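PDB 6P2K: fibronectin type III domain-containing protein from Simiduia agarivorans, which is an ancestral-type family 74 glycoside hydrolase, probably cleaving xyloglucan-like polysaccharides, with the piece modelled here, of seven-bladed beta-propeller fold, probably its catalytic part. Local coordinates for residues D447-D452 and K508-D513; N476-A481 and G498-K503. All coordinates share one frame; numbering follows the deposited sequence.

Both contacts involve the blade built from strands 447-456, 459-467, 478-483 and 493-496. Interaction 1 lies on its inner side, where its first strand meets the first strand of the next blade, next to a zinc site. Interaction 2 is farther from the centre of the chain, where the third strand meets the loop that leaves the fourth, yet it is the more thoroughly buried, a second subunit lying against it. The first has no direct hydrogen bond between its segments and relies on side-chain contacts and a water; the second combines a backbone bond with an arginine lying over the chain. They meet directly: Lys508 O lies 2.9 Å from Gly477 N, probably a hydrogen bond.

Interaction 1. Residues D447-D452 and K508-D513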
loop_
_atom_site.group_PDB
_atom_site.type_symbol
_atom_site.label_atom_id
_atom_site.label_comp_id
_atom_site.label_asym_id
_atom_site.label_seq_id
_atom_site.Cartn_x
_atom_site.Cartn_y
_atom_site.Cartn_z
ATOM N N ASP B 447 4.276 14.359 30.492
ATOM C CA ASP B 447 4.516 15.771 30.779
ATOM C C ASP B 447 4.816 16.502 29.478
ATOM O O ASP B 447 5.773 16.157 28.781
ATOM C CB ASP B 447 5.669 15.940 31.774
ATOM C CG ASP B 447 5.737 17.338 32.355
ATOM O OD1 ASP B 447 6.423 18.196 31.757
ATOM O OD2 ASP B 447 5.104 17.578 33.407
ATOM N N VAL B 448 4.003 17.511 29.158
ATOM C CA VAL B 448 4.064 18.210 27.870
ATOM C C VAL B 448 3.984 19.709 28.158
ATOM O O VAL B 448 2.896 20.293 28.204
ATOM C CB VAL B 448 2.953 17.768 26.912
ATOM C CG1 VAL B 448 3.066 18.509 25.586
ATOM C CG2 VAL B 448 3.010 16.262 26.688
ATOM N N GLN B 449 5.142 20.352 28.313
ATOM C CA GLN B 449 5.198 21.738 28.765
ATOM C C GLN B 449 5.060 22.765 27.643
ATOM O O GLN B 449 4.885 23.951 27.939
ATOM C CB GLN B 449 6.505 21.986 29.531
ATOM C CG GLN B 449 6.553 21.272 30.879
ATOM C CD GLN B 449 7.841 21.511 31.655
ATOM O OE1 GLN B 449 8.455 22.573 31.561
ATOM N NE2 GLN B 449 8.250 20.516 32.435
ATOM N N ALA B 450 5.120 22.353 26.377
ATOM C CA ALA B 450 5.025 23.308 25.281
ATOM C C ALA B 450 4.515 22.608 24.029
ATOM O O ALA B 450 4.939 21.492 23.721
ATOM C CB ALA B 450 6.382 23.969 25.002
ATOM N N VAL B 451 3.603 23.275 23.316
ATOM C CA VAL B 451 3.089 22.809 22.033
ATOM C C VAL B 451 2.986 23.998 21.086
ATOM O O VAL B 451 2.868 25.149 21.516
ATOM C CB VAL B 451 1.713 22.110 22.164
ATOM C CG1 VAL B 451 1.849 20.777 22.891
ATOM C CG2 VAL B 451 0.715 23.012 22.883
ATOM N N ASP B 452 3.027 23.709 19.784
ATOM C CA ASP B 452 2.860 24.720 18.743
ATOM C C ASP B 452 2.562 24.006 17.430
ATOM O O ASP B 452 2.609 22.776 17.347
ATOM C CB ASP B 452 4.102 25.616 18.622
ATOM C CG ASP B 452 3.761 27.038 18.191
ATOM O OD1 ASP B 452 2.655 27.253 17.643
ATOM O OD2 ASP B 452 4.601 27.944 18.399
ATOM N N LYS B 508 19.901 17.106 26.809
ATOM C CA LYS B 508 18.852 16.482 27.607
ATOM C C LYS B 508 18.030 17.470 28.426
ATOM O O LYS B 508 17.044 17.054 29.045
ATOM C CB LYS B 508 19.464 15.439 28.548
ATOM C CG LYS B 508 20.085 16.038 29.804
ATOM C CD LYS B 508 21.247 15.206 30.333
ATOM C CE LYS B 508 20.814 13.795 30.699
ATOM N NZ LYS B 508 21.956 12.959 31.173
ATOM N N GLY B 509 18.397 18.747 28.463
ATOM C CA GLY B 509 17.648 19.699 29.270
ATOM C C GLY B 509 16.235 19.888 28.738
ATOM O O GLY B 509 16.005 19.933 27.528
ATOM N N VAL B 510 15.277 19.987 29.669
ATOM C CA VAL B 510 13.872 20.149 29.311
ATOM C C VAL B 510 13.705 21.359 28.404
ATOM O O VAL B 510 14.219 22.444 28.691
ATOM C CB VAL B 510 13.010 20.280 30.581
ATOM C CG1 VAL B 510 11.593 20.721 30.229
ATOM C CG2 VAL B 510 12.981 18.963 31.348
ATOM N N LEU B 511 13.000 21.166 27.288
ATOM C CA LEU B 511 12.680 22.264 26.374
ATOM C C LEU B 511 11.480 23.007 26.954
ATOM O O LEU B 511 10.325 22.777 26.587
ATOM C CB LEU B 511 12.389 21.744 24.971
ATOM C CG LEU B 511 13.308 20.665 24.397
ATOM C CD1 LEU B 511 12.842 20.235 23.008
ATOM C CD2 LEU B 511 14.745 21.152 24.359
ATOM N N ARG B 512 11.766 23.925 27.885
ATOM C CA ARG B 512 10.681 24.538 28.647
ATOM C C ARG B 512 9.734 25.331 27.755
ATOM O O ARG B 512 8.544 25.445 28.068
ATOM C CB ARG B 512 11.233 25.419 29.766
ATOM C CG ARG B 512 10.169 25.746 30.791
ATOM C CD ARG B 512 10.711 26.431 32.026
ATOM N NE ARG B 512 9.616 26.768 32.930
ATOM C CZ ARG B 512 9.597 27.836 33.722
ATOM N NH1 ARG B 512 10.623 28.677 33.728
ATOM N NH2 ARG B 512 8.546 28.062 34.506
ATOM N N ASP B 513 10.220 25.877 26.643
ATOM C CA ASP B 513 9.308 26.339 25.609
ATOM C C ASP B 513 9.844 25.950 24.240
ATOM O O ASP B 513 11.049 25.786 24.036
ATOM C CB ASP B 513 9.052 27.854 25.665
ATOM C CG ASP B 513 7.776 28.273 24.909
ATOM O OD1 ASP B 513 6.729 27.571 24.984
ATOM O OD2 ASP B 513 7.821 29.331 24.242
HETATM O O HOH W 1 7.179 25.027 32.229
#
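Gln449 and Ala450 meet residues Val510 to Asp513 in a side-chain contact between the innermost strand of one propeller blade and the start of that of the next, with the loop leading into it. The short strand segments run 51° apart and no direct hydrogen bond joins them. The glutamine amide reaches over Val510, its CD 4.1 Å from Val510 CG1, the two side chains crossing at about a right angle. With CG anti to the carbonyl carbon (chi1 -69°) and an extended chain beyond, Gln449 also brings OE1 to within 3.7 Å of Arg512 CG. Each end of the amide has its own partner: NE2 donates to Asp447 OD1 at 3.0 Å, nearly in the amide plane, and OE1 accepts from a water whose oxygen lies 2.8 Å away. The same water accepts from Arg512 NE, lying at the edge of the guanidinium, whose plane stands 83° from that of the amide. Beyond this bridge, the guanidinium bonds to Trp616 O and makes a cation-pi contact with the Trp616 ring.

One residue on, the Ala450 methyl touches Asp513, CB to OD1 3.6 Å. That OD1 is a zinc ligand, as is Asp405, while OD2 accepts from Ile573 N. The contact thus sits between strand 403-409, which supplies Asp405, strand 459-467, on which Val510 and Val451 pack, and strand 567-575, which receives Arg512 and Asp513.

Interaction 2. Residues N476-A481 and G498-K503; sequences NGRLWA and GGPNAK
Gly477 and Gly499 are joined through the backbone: Gly499 N donates to Gly477 O at 2.8 Å and 169°, close to straight. The same carbonyl also takes a CA-H...O contact from Gly498, CA to O 3.5 Å. Next to it, Arg478 and Gly498 form an antiparallel non-hydrogen-bonded pair with CA atoms only 4.4 Å apart, an approach that the bare backbone of Gly498 permits. Ala502 N bonds back to Gly499 O, closing a type I turn from Gly499 to Ala502, and Gly498 and Lys503, bonded to each other through N-H and C=O in both directions, bracket it.

This is the outer side of a propeller blade. Strand 478-483 is its third strand and pairs with the fourth, 493-496; Leu479 bonds to Leu496 and Ala497, and the Gly498 bridge carries the pairing on into the loop leading to the next blade.

Side-chain packing is the work of Arg478. Its CG, beside the backbone N (chi1 -58°), lies 3.5 Å from Gly499 N, and the chain, extended as far as NE, carries the guanidinium over Gly499 and Pro500 at the start of the turn. Gly499 CA sits over the centre of one face, 3.9 Å from Arg478 CZ, and Pro500 CD comes within 3.2 Å of Arg478 NH2. Asn476 comes in obliquely, ND2 3.7 Å from Pro500 CD.

Among the polar and charged groups, Asn476 OD1 takes a weak bond from Arg478 NE and a better one from Thr467 OG1. Arg478 NH1 forms a salt bridge with Glu495, and Gly319 of the second subunit packs on Asn476 and Pro500.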
loop_
_atom_site.group_PDB
_atom_site.type_symbol
_atom_site.label_atom_id
_atom_site.label_comp_id
_atom_site.label_asym_id
_atom_site.label_seq_id
_atom_site.Cartn_x
_atom_site.Cartn_y
_atom_site.Cartn_z
ATOM N N ASN B 476 13.419 15.080 30.889
ATOM C CA ASN B 476 14.372 15.621 29.926
ATOM C C ASN B 476 13.618 16.298 28.788
ATOM O O ASN B 476 12.389 16.250 28.710
ATOM C CB ASN B 476 15.298 14.527 29.385
ATOM C CG ASN B 476 14.563 13.240 29.085
ATOM O OD1 ASN B 476 13.668 13.201 28.237
ATOM N ND2 ASN B 476 14.932 12.175 29.785
ATOM N N GLY B 477 14.383 16.937 27.903
ATOM C CA GLY B 477 13.816 17.582 26.735
ATOM C C GLY B 477 13.775 16.639 25.551
ATOM O O GLY B 477 14.772 15.990 25.226
ATOM N N ARG B 478 12.608 16.556 24.915
ATOM C CA ARG B 478 12.412 15.777 23.698
ATOM C C ARG B 478 11.498 16.556 22.766
ATOM O O ARG B 478 10.458 17.063 23.198
ATOM C CB ARG B 478 11.782 14.408 23.977
ATOM C CG ARG B 478 12.521 13.503 24.930
ATOM C CD ARG B 478 11.715 12.222 25.097
ATOM N NE ARG B 478 12.323 11.267 26.016
ATOM C CZ ARG B 478 12.989 10.184 25.629
ATOM N NH1 ARG B 478 13.144 9.922 24.337
ATOM N NH2 ARG B 478 13.502 9.361 26.534
ATOM N N LEU B 479 11.868 16.628 21.492
ATOM C CA LEU B 479 11.070 17.312 20.485
ATOM C C LEU B 479 10.308 16.274 19.667
ATOM O O LEU B 479 10.919 15.431 19.001
ATOM C CB LEU B 479 11.961 18.168 19.585
ATOM C CG LEU B 479 11.266 18.978 18.492
ATOM C CD1 LEU B 479 10.452 20.114 19.100
ATOM C CD2 LEU B 479 12.296 19.507 17.513
ATOM N N TRP B 480 8.978 16.326 19.729
ATOM C CA TRP B 480 8.117 15.431 18.972
ATOM C C TRP B 480 7.328 16.221 17.934
ATOM O O TRP B 480 7.063 17.416 18.107
ATOM C CB TRP B 480 7.150 14.673 19.889
ATOM C CG TRP B 480 7.830 13.749 20.859
ATOM C CD1 TRP B 480 8.509 14.102 21.991
ATOM C CD2 TRP B 480 7.886 12.318 20.787
ATOM N NE1 TRP B 480 8.991 12.980 22.623
ATOM C CE2 TRP B 480 8.621 11.873 21.904
ATOM C CE3 TRP B 480 7.388 11.371 19.883
ATOM C CZ2 TRP B 480 8.868 10.523 22.145
ATOM C CZ3 TRP B 480 7.636 10.029 20.120
ATOM C CH2 TRP B 480 8.372 9.618 21.242
ATOM N N ALA B 481 6.950 15.537 16.856
ATOM C CA ALA B 481 6.251 16.166 15.742
ATOM C C ALA B 481 5.145 15.251 15.243
ATOM O O ALA B 481 5.366 14.048 15.066
ATOM C CB ALA B 481 7.220 16.487 14.600
ATOM N N GLY B 498 16.525 15.163 20.938
ATOM C CA GLY B 498 16.566 15.202 22.385
ATOM C C GLY B 498 16.624 13.845 23.054
ATOM O O GLY B 498 17.251 12.912 22.538
ATOM N N GLY B 499 15.971 13.725 24.209
ATOM C CA GLY B 499 16.026 12.520 24.999
ATOM C C GLY B 499 17.347 12.405 25.730
ATOM O O GLY B 499 18.245 13.236 25.566
ATOM N N PRO B 500 17.493 11.370 26.561
ATOM C CA PRO B 500 18.760 11.198 27.289
ATOM C C PRO B 500 19.939 10.855 26.393
ATOM O O PRO B 500 21.084 11.071 26.809
ATOM C CB PRO B 500 18.454 10.061 28.274
ATOM C CG PRO B 500 17.295 9.335 27.677
ATOM C CD PRO B 500 16.487 10.364 26.941
ATOM N N ASN B 501 19.711 10.341 25.186
ATOM C CA ASN B 501 20.812 10.064 24.272
ATOM C C ASN B 501 21.100 11.226 23.325
ATOM O O ASN B 501 21.896 11.064 22.392
ATOM C CB ASN B 501 20.546 8.780 23.475
ATOM C CG ASN B 501 19.174 8.749 22.839
ATOM O OD1 ASN B 501 18.783 9.676 22.132
ATOM N ND2 ASN B 501 18.440 7.668 23.074
ATOM N N ALA B 502 20.474 12.385 23.547
ATOM C CA ALA B 502 20.792 13.619 22.824
ATOM C C ALA B 502 20.677 13.433 21.310
ATOM O O ALA B 502 21.582 13.774 20.546
ATOM C CB ALA B 502 22.181 14.134 23.210
ATOM N N LYS B 503 19.545 12.875 20.885
ATOM C CA LYS B 503 19.270 12.702 19.466
ATOM C C LYS B 503 19.355 14.042 18.744
ATOM O O LYS B 503 18.935 15.075 19.272
ATOM C CB LYS B 503 17.885 12.080 19.290
ATOM C CG LYS B 503 17.407 11.920 17.859
ATOM C CD LYS B 503 15.990 11.351 17.850
ATOM C CE LYS B 503 15.528 10.990 16.448
ATOM N NZ LYS B 503 16.302 9.840 15.897
#